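Local coordinates for nitroreductase family protein (Clostridium novyi, PDB 3G14), which probably acts as an oxidoreductase of the FMN-dependent nitroreductase family, at residues 26-37 with 110-120. Residues are numbered along the deposited sequence; the frame is centred on the assembly and turned at random. Where two conformers were deposited one is given.
Sequences KLLKIIDMAMRA and HIVLGATDEGY. With ACT (acetate ion), chain G.
Ile30 packs its CG1 on the backbone of Gly114, 3.8 Å from Gly114 C, and its two branches part there. CG2, anti to the backbone N, packs on Ile111 CG2; CD1 reaches past Ala115 to the edge of the Tyr120 ring. Gly114, with no side chain, lets the selenium of selenomethionine Met33 rest 3.7 Å from its CA. It also allows the axes of these short helical segments to approach within 8.0 Å, antiparallel but inclined (144°). In one of its two conformers Ile111 touches both Ala34 CB and Ile31 CD1 with its CD1; the short alanine lets it come close.

At one end His110 donates ND1-H to Met33 O over 3.0 Å. The carbonyl lies near the ring plane, but the nitrogen stands 51° above the carbonyl plane, while Arg36 N reaches the same oxygen from the opposite face. At this helix end Ala37 N bonds Ala34 O instead, leaving Met33 O to those two donors. Ala37 CB covers one imidazole face in a CH-pi contact, and NE2 bonds Glu109 of the second subunit.

At the other end Glu118 folds back at chi2 (-59°), laying CG on Ile30 and turning its carboxylate to Lys29, whose NZ makes a long, weak salt bridge of 3.3 Å with OE1. Lys29 NZ also bonds an acetate, probably from the crystallisation liquor. Lys26 CB meets the Tyr120 ring at its edge, and CD lies near the phenol oxygen, which Asp23 N holds. Gly119, with positive phi, closes helix 99-117 in a Schellman motif.

The pair packs on the central sheet through Phe48 and Leu151; helix 4-10 covers helix 99-117, and Tyr5 of the second subunit packs on Lys29 and Met33.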
loop_
_atom_site.group_PDB
_atom_site.type_symbol
_atom_site.label_atom_id
_atom_site.label_comp_id
_atom_site.label_asym_id
_atom_site.label_seq_id
_atom_site.Cartn_x
_atom_site.Cartn_y
_atom_site.Cartn_z
ATOM N N LYS B 26 -0.231 -5.469 -21.013
ATOM C CA LYS B 26 0.234 -4.523 -19.992
ATOM C C LYS B 26 -0.705 -4.523 -18.797
ATOM O O LYS B 26 -0.249 -4.588 -17.669
ATOM C CB LYS B 26 0.386 -3.111 -20.549
ATOM C CG LYS B 26 1.485 -2.902 -21.613
ATOM C CD LYS B 26 1.776 -1.402 -21.740
ATOM C CE LYS B 26 2.479 -1.002 -23.021
ATOM N NZ LYS B 26 3.218 -2.095 -23.633
ATOM N N LEU B 27 -2.014 -4.487 -19.035
ATOM C CA LEU B 27 -2.997 -4.643 -17.947
ATOM C C LEU B 27 -2.786 -5.922 -17.129
ATOM O O LEU B 27 -2.838 -5.905 -15.881
ATOM C CB LEU B 27 -4.407 -4.683 -18.511
ATOM C CG LEU B 27 -5.548 -4.828 -17.483
ATOM C CD1 LEU B 27 -5.560 -3.678 -16.453
ATOM C CD2 LEU B 27 -6.851 -4.946 -18.213
ATOM N N LEU B 28 -2.567 -7.042 -17.805
ATOM C CA LEU B 28 -2.442 -8.254 -17.037
ATOM C C LEU B 28 -1.127 -8.272 -16.225
ATOM O O LEU B 28 -1.101 -8.853 -15.151
ATOM C CB LEU B 28 -2.655 -9.491 -17.892
ATOM C CG LEU B 28 -4.070 -9.621 -18.493
ATOM C CD1 LEU B 28 -4.110 -10.803 -19.438
ATOM C CD2 LEU B 28 -5.175 -9.758 -17.423
ATOM N N LYS B 29 -0.079 -7.600 -16.711
ATOM C CA LYS B 29 1.180 -7.427 -15.943
ATOM C C LYS B 29 0.963 -6.564 -14.682
ATOM O O LYS B 29 1.468 -6.883 -13.620
ATOM C CB LYS B 29 2.301 -6.821 -16.796
ATOM C CG LYS B 29 2.957 -7.804 -17.762
ATOM C CD LYS B 29 4.270 -7.229 -18.370
ATOM C CE LYS B 29 4.008 -6.403 -19.632
ATOM N NZ LYS B 29 5.164 -5.532 -20.047
ATOM N N ILE B 30 0.186 -5.492 -14.810
ATOM C CA ILE B 30 -0.214 -4.653 -13.653
ATOM C C ILE B 30 -0.954 -5.511 -12.602
ATOM O O ILE B 30 -0.651 -5.475 -11.386
ATOM C CB ILE B 30 -1.056 -3.451 -14.161
ATOM C CG1 ILE B 30 -0.187 -2.570 -15.080
ATOM C CG2 ILE B 30 -1.641 -2.642 -12.998
ATOM C CD1 ILE B 30 -0.994 -1.587 -15.954
ATOM N N ILE B 31 -1.929 -6.311 -13.057
ATOM C CA ILE B 31 -2.660 -7.150 -12.118
ATOM C C ILE B 31 -1.731 -8.186 -11.452
ATOM O O ILE B 31 -1.839 -8.480 -10.257
ATOM C CB ILE B 31 -3.904 -7.832 -12.757
ATOM C CG1 ILE B 31 -4.874 -6.781 -13.350
ATOM C CG2 ILE B 31 -4.658 -8.662 -11.680
ATOM C CD1 ILE B 31 -5.423 -5.689 -12.361
ATOM N N ASP B 32 -0.834 -8.784 -12.236
ATOM C CA ASP B 32 0.179 -9.680 -11.704
ATOM C C ASP B 32 1.028 -9.033 -10.600
ATOM O O ASP B 32 1.294 -9.651 -9.578
ATOM C CB ASP B 32 1.099 -10.164 -12.819
ATOM C CG ASP B 32 2.087 -11.180 -12.332
ATOM O OD1 ASP B 32 1.665 -12.285 -11.924
ATOM O OD2 ASP B 32 3.280 -10.862 -12.343
HETATM N N MSE B 33 1.412 -7.781 -10.796
HETATM C CA MSE B 33 2.118 -7.059 -9.733
HETATM C C MSE B 33 1.287 -6.998 -8.453
HETATM O O MSE B 33 1.810 -7.221 -7.389
HETATM C CB MSE B 33 2.581 -5.701 -10.232
HETATM C CG MSE B 33 3.669 -5.917 -11.342
HETATM SE SE MSE B 33 4.366 -4.246 -11.999
HETATM C CE MSE B 33 4.183 -4.601 -13.908
ATOM N N ALA B 34 -0.009 -6.764 -8.557
ATOM C CA ALA B 34 -0.896 -6.824 -7.399
ATOM C C ALA B 34 -0.970 -8.217 -6.781
ATOM O O ALA B 34 -0.970 -8.360 -5.552
ATOM C CB ALA B 34 -2.291 -6.302 -7.760
HETATM N N MSE B 35 -1.017 -9.247 -7.626
HETATM C CA MSE B 35 -1.074 -10.632 -7.156
HETATM C C MSE B 35 0.167 -10.965 -6.328
HETATM O O MSE B 35 0.113 -11.833 -5.453
HETATM C CB MSE B 35 -1.194 -11.604 -8.324
HETATM C CG MSE B 35 -2.496 -11.495 -9.097
HETATM SE SE MSE B 35 -4.055 -11.960 -8.082
HETATM C CE MSE B 35 -4.472 -10.228 -7.342
ATOM N N ARG B 36 1.277 -10.279 -6.604
ATOM C CA ARG B 36 2.549 -10.557 -5.906
ATOM C C ARG B 36 2.728 -9.712 -4.641
ATOM O O ARG B 36 3.800 -9.741 -4.007
ATOM C CB ARG B 36 3.706 -10.308 -6.859
ATOM C CG ARG B 36 3.804 -11.338 -7.962
ATOM C CD ARG B 36 4.852 -10.884 -8.941
ATOM N NE ARG B 36 4.860 -11.682 -10.165
ATOM C CZ ARG B 36 5.482 -12.847 -10.330
ATOM N NH1 ARG B 36 6.189 -13.411 -9.364
ATOM N NH2 ARG B 36 5.422 -13.441 -11.510
ATOM N N ALA B 37 1.693 -8.980 -4.249
ATOM C CA ALA B 37 1.777 -8.105 -3.081
ATOM C C ALA B 37 1.789 -8.992 -1.827
ATOM O O ALA B 37 1.184 -10.084 -1.834
ATOM C CB ALA B 37 0.608 -7.144 -3.052
ATOM N N HIS B 110 0.441 -1.432 -5.692
ATOM C CA HIS B 110 1.108 -2.214 -6.736
ATOM C C HIS B 110 0.455 -1.944 -8.112
ATOM O O HIS B 110 1.162 -1.812 -9.125
ATOM C CB HIS B 110 1.142 -3.737 -6.398
ATOM C CG HIS B 110 2.173 -4.114 -5.372
ATOM N ND1 HIS B 110 2.902 -5.291 -5.438
ATOM C CD2 HIS B 110 2.542 -3.511 -4.217
ATOM C CE1 HIS B 110 3.720 -5.352 -4.393
ATOM N NE2 HIS B 110 3.510 -4.296 -3.634
ATOM N N ILE B 111 -0.879 -1.833 -8.132
ATOM C CA ILE B 111 -1.628 -1.472 -9.380
ATOM C C ILE B 111 -1.139 -0.123 -9.880
ATOM O O ILE B 111 -0.736 0.034 -11.051
ATOM C CB ILE B 111 -3.156 -1.351 -9.134
ATOM C CG1 ILE B 111 -3.766 -2.689 -8.673
ATOM C CG2 ILE B 111 -3.881 -0.832 -10.405
ATOM C CD1 ILE B 111 -3.835 -3.738 -9.736
ATOM N N VAL B 112 -1.181 0.849 -8.971
ATOM C CA VAL B 112 -0.814 2.239 -9.273
ATOM C C VAL B 112 0.639 2.353 -9.746
ATOM O O VAL B 112 0.926 2.943 -10.799
ATOM C CB VAL B 112 -1.144 3.167 -8.053
ATOM C CG1 VAL B 112 -0.375 4.510 -8.121
ATOM C CG2 VAL B 112 -2.660 3.351 -7.920
ATOM N N LEU B 113 1.567 1.777 -8.986
ATOM C CA LEU B 113 2.956 1.830 -9.416
ATOM C C LEU B 113 3.215 1.029 -10.698
ATOM O O LEU B 113 4.002 1.435 -11.580
ATOM C CB LEU B 113 3.861 1.370 -8.292
ATOM C CG LEU B 113 3.892 2.242 -7.060
ATOM C CD1 LEU B 113 4.642 1.488 -5.981
ATOM C CD2 LEU B 113 4.531 3.660 -7.368
ATOM N N GLY B 114 2.568 -0.118 -10.824
ATOM C CA GLY B 114 2.691 -0.899 -12.039
ATOM C C GLY B 114 2.158 -0.178 -13.275
ATOM O O GLY B 114 2.783 -0.225 -14.343
ATOM N N ALA B 115 1.019 0.511 -13.123
ATOM C CA ALA B 115 0.490 1.381 -14.209
ATOM C C ALA B 115 1.524 2.384 -14.661
ATOM O O ALA B 115 1.728 2.553 -15.854
ATOM C CB ALA B 115 -0.774 2.133 -13.775
ATOM N N THR B 116 2.134 3.087 -13.705
ATOM C CA THR B 116 3.183 4.053 -13.996
ATOM C C THR B 116 4.334 3.424 -14.803
ATOM O O THR B 116 4.766 3.967 -15.826
ATOM C CB THR B 116 3.752 4.657 -12.705
ATOM O OG1 THR B 116 2.681 5.182 -11.899
ATOM C CG2 THR B 116 4.783 5.739 -13.041
ATOM N N ASP B 117 4.816 2.275 -14.331
ATOM C CA ASP B 117 5.822 1.458 -15.036
ATOM C C ASP B 117 5.451 1.122 -16.482
ATOM O O ASP B 117 6.342 1.050 -17.337
ATOM C CB ASP B 117 6.065 0.174 -14.204
ATOM C CG ASP B 117 7.047 -0.771 -14.827
ATOM O OD1 ASP B 117 8.216 -0.401 -14.975
ATOM O OD2 ASP B 117 6.636 -1.896 -15.172
ATOM N N GLU B 118 4.168 0.874 -16.740
ATOM C CA GLU B 118 3.667 0.505 -18.079
ATOM C C GLU B 118 3.254 1.722 -18.922
ATOM O O GLU B 118 2.792 1.567 -20.052
ATOM C CB GLU B 118 2.491 -0.486 -17.965
ATOM C CG GLU B 118 2.796 -1.822 -17.266
ATOM C CD GLU B 118 3.889 -2.652 -17.900
ATOM O OE1 GLU B 118 4.141 -2.492 -19.100
ATOM O OE2 GLU B 118 4.470 -3.498 -17.172
ATOM N N GLY B 119 3.451 2.927 -18.386
ATOM C CA GLY B 119 3.242 4.153 -19.141
ATOM C C GLY B 119 1.831 4.678 -19.053
ATOM O O GLY B 119 1.388 5.448 -19.926
ATOM N N TYR B 120 1.137 4.261 -17.990
ATOM C CA TYR B 120 -0.239 4.656 -17.727
ATOM C C TYR B 120 -0.360 5.524 -16.477
ATOM O O TYR B 120 0.321 5.309 -15.486
ATOM C CB TYR B 120 -1.142 3.415 -17.598
ATOM C CG TYR B 120 -1.227 2.563 -18.856
ATOM C CD1 TYR B 120 -1.519 3.132 -20.090
ATOM C CD2 TYR B 120 -1.042 1.184 -18.788
ATOM C CE1 TYR B 120 -1.594 2.343 -21.241
ATOM C CE2 TYR B 120 -1.117 0.378 -19.928
ATOM C CZ TYR B 120 -1.388 0.964 -21.154
ATOM O OH TYR B 120 -1.468 0.170 -22.275
HETATM C C ACT G . 7.942 -4.545 -17.528
HETATM O O ACT G . 8.133 -3.494 -16.884
HETATM O OXT ACT G . 6.789 -4.693 -17.968
HETATM C CH3 ACT G . 9.004 -5.585 -17.742
#